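Local coordinates for protein 11S globulin subunit beta (Cucurbita maxima, PDB 2E9Q) that serves as a seed storage protein, a nutrient reservoir of the 11S globulin family built from two cupin domains, at residues S343-Y348 and A398-D403. Sequence-based numbering, arbitrary orientation.
Sequences SHSVMY and AFKTND
Val346 and Phe399 form the antiparallel hydrogen-bonded pair of this contact. Val346 N gives a nearly straight bond to Phe399 O (2.8 Å), in the carbonyl plane. Phe399 N returns one to Val346 O (2.9 Å), coming from above that carbonyl's plane. Val346 O also lies at the edge of the Phe399 ring, 3.5 Å from CD1. Ser345 with Lys400 and Met347 with Ala398 are the flanking non-hydrogen-bonded pairs, and their side chains share the other face. There the Lys400 chain bends at its second torsion (chi2 -65°) and runs extended to Ser345, where NZ donates to OG at 2.7 Å. Glu325 is a long, weak ion partner of the same amine. With an alanine at Lys400, Ser345 OG would probably lose this donor and a gap would open beside it. Beyond the strands, Thr401 OG1 accepts from His344 N (3.0 Å), while the backbone bond from Thr401 N to His344 O is weak. Gln169 of the second subunit bonds to both Thr401 OG1 and His344 NE2, tying this end to the trimer interface. The pairing is tight at Val346 and Phe399 and looser toward Asn402, which is partly exposed and meets Ser343 CB through its CB. In the C-terminal cupin domain, strand 393-400 lies between strands 323-329 and 345-350, with strand 376-379 beyond; strands 63-70 and 155-162 of the N-terminal cupin cover Val346 and Phe399.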
# COMPACT_ATOMS: atom_id res chain seq x y z
N SER A 343 -10.03 9.58 5.22
CA SER A 343 -10.60 9.03 4.00
C SER A 343 -11.38 10.02 3.16
O SER A 343 -11.66 11.14 3.59
CB SER A 343 -11.50 7.83 4.30
OG SER A 343 -12.75 8.24 4.79
N HIS A 344 -11.69 9.60 1.94
CA HIS A 344 -12.47 10.41 1.03
C HIS A 344 -13.90 10.07 1.40
O HIS A 344 -14.16 9.02 2.00
CB HIS A 344 -12.21 10.02 -0.42
CG HIS A 344 -10.78 10.17 -0.83
ND1 HIS A 344 -10.17 11.40 -0.93
CD2 HIS A 344 -9.85 9.25 -1.16
CE1 HIS A 344 -8.91 11.23 -1.30
NE2 HIS A 344 -8.69 9.93 -1.45
N SER A 345 -14.82 10.95 1.06
CA SER A 345 -16.21 10.71 1.39
C SER A 345 -17.03 10.93 0.13
O SER A 345 -17.18 12.06 -0.34
CB SER A 345 -16.64 11.65 2.52
OG SER A 345 -17.98 11.41 2.91
N VAL A 346 -17.55 9.84 -0.42
CA VAL A 346 -18.34 9.91 -1.64
C VAL A 346 -19.84 9.89 -1.34
O VAL A 346 -20.45 8.83 -1.13
CB VAL A 346 -17.95 8.74 -2.58
CG1 VAL A 346 -18.56 8.92 -3.94
CG2 VAL A 346 -16.43 8.68 -2.69
N MET A 347 -20.43 11.08 -1.33
CA MET A 347 -21.85 11.25 -1.03
C MET A 347 -22.85 11.15 -2.17
O MET A 347 -22.77 11.88 -3.15
CB MET A 347 -22.06 12.60 -0.33
CG MET A 347 -23.52 12.93 -0.12
SD MET A 347 -23.77 14.47 0.75
CE MET A 347 -23.17 14.05 2.27
N TYR A 348 -23.79 10.23 -2.03
CA TYR A 348 -24.86 10.05 -3.01
C TYR A 348 -26.16 10.50 -2.31
O TYR A 348 -26.53 9.95 -1.27
CB TYR A 348 -25.01 8.59 -3.42
CG TYR A 348 -26.22 8.35 -4.28
CD1 TYR A 348 -26.16 8.53 -5.66
CD2 TYR A 348 -27.45 8.01 -3.71
CE1 TYR A 348 -27.30 8.37 -6.46
CE2 TYR A 348 -28.59 7.84 -4.50
CZ TYR A 348 -28.51 8.03 -5.87
OH TYR A 348 -29.64 7.85 -6.64
N ALA A 398 -23.11 8.12 2.31
CA ALA A 398 -21.75 8.52 2.03
C ALA A 398 -20.75 7.38 2.18
O ALA A 398 -20.51 6.90 3.29
CB ALA A 398 -21.36 9.66 2.96
N PHE A 399 -20.15 6.95 1.07
CA PHE A 399 -19.18 5.87 1.10
C PHE A 399 -17.79 6.40 1.47
O PHE A 399 -17.38 7.46 0.98
CB PHE A 399 -19.12 5.16 -0.25
CG PHE A 399 -20.45 4.68 -0.73
CD1 PHE A 399 -21.25 5.49 -1.53
CD2 PHE A 399 -20.93 3.42 -0.35
CE1 PHE A 399 -22.51 5.05 -1.97
CE2 PHE A 399 -22.18 2.97 -0.78
CZ PHE A 399 -22.98 3.79 -1.59
N LYS A 400 -17.09 5.65 2.32
CA LYS A 400 -15.76 6.01 2.79
C LYS A 400 -14.72 5.05 2.23
O LYS A 400 -14.96 3.85 2.13
CB LYS A 400 -15.72 5.95 4.32
CG LYS A 400 -16.86 6.68 5.01
CD LYS A 400 -16.84 8.19 4.76
CE LYS A 400 -18.02 8.84 5.45
NZ LYS A 400 -18.04 10.32 5.34
N THR A 401 -13.56 5.59 1.87
CA THR A 401 -12.47 4.78 1.33
C THR A 401 -11.53 4.31 2.45
O THR A 401 -10.31 4.30 2.28
CB THR A 401 -11.65 5.58 0.33
OG1 THR A 401 -11.17 6.76 0.97
CG2 THR A 401 -12.51 5.97 -0.88
N ASN A 402 -12.10 3.97 3.60
CA ASN A 402 -11.34 3.47 4.74
C ASN A 402 -12.31 2.60 5.56
O ASN A 402 -13.53 2.82 5.50
CB ASN A 402 -10.84 4.64 5.60
CG ASN A 402 -9.65 4.25 6.46
OD1 ASN A 402 -8.51 4.31 6.02
ND2 ASN A 402 -9.92 3.85 7.70
N ASP A 403 -11.81 1.62 6.30
CA ASP A 403 -12.71 0.79 7.09
C ASP A 403 -13.22 1.51 8.32
O ASP A 403 -14.11 1.03 9.01
CB ASP A 403 -12.06 -0.55 7.49
CG ASP A 403 -10.88 -0.41 8.44
OD1 ASP A 403 -10.69 0.65 9.08
OD2 ASP A 403 -10.13 -1.39 8.57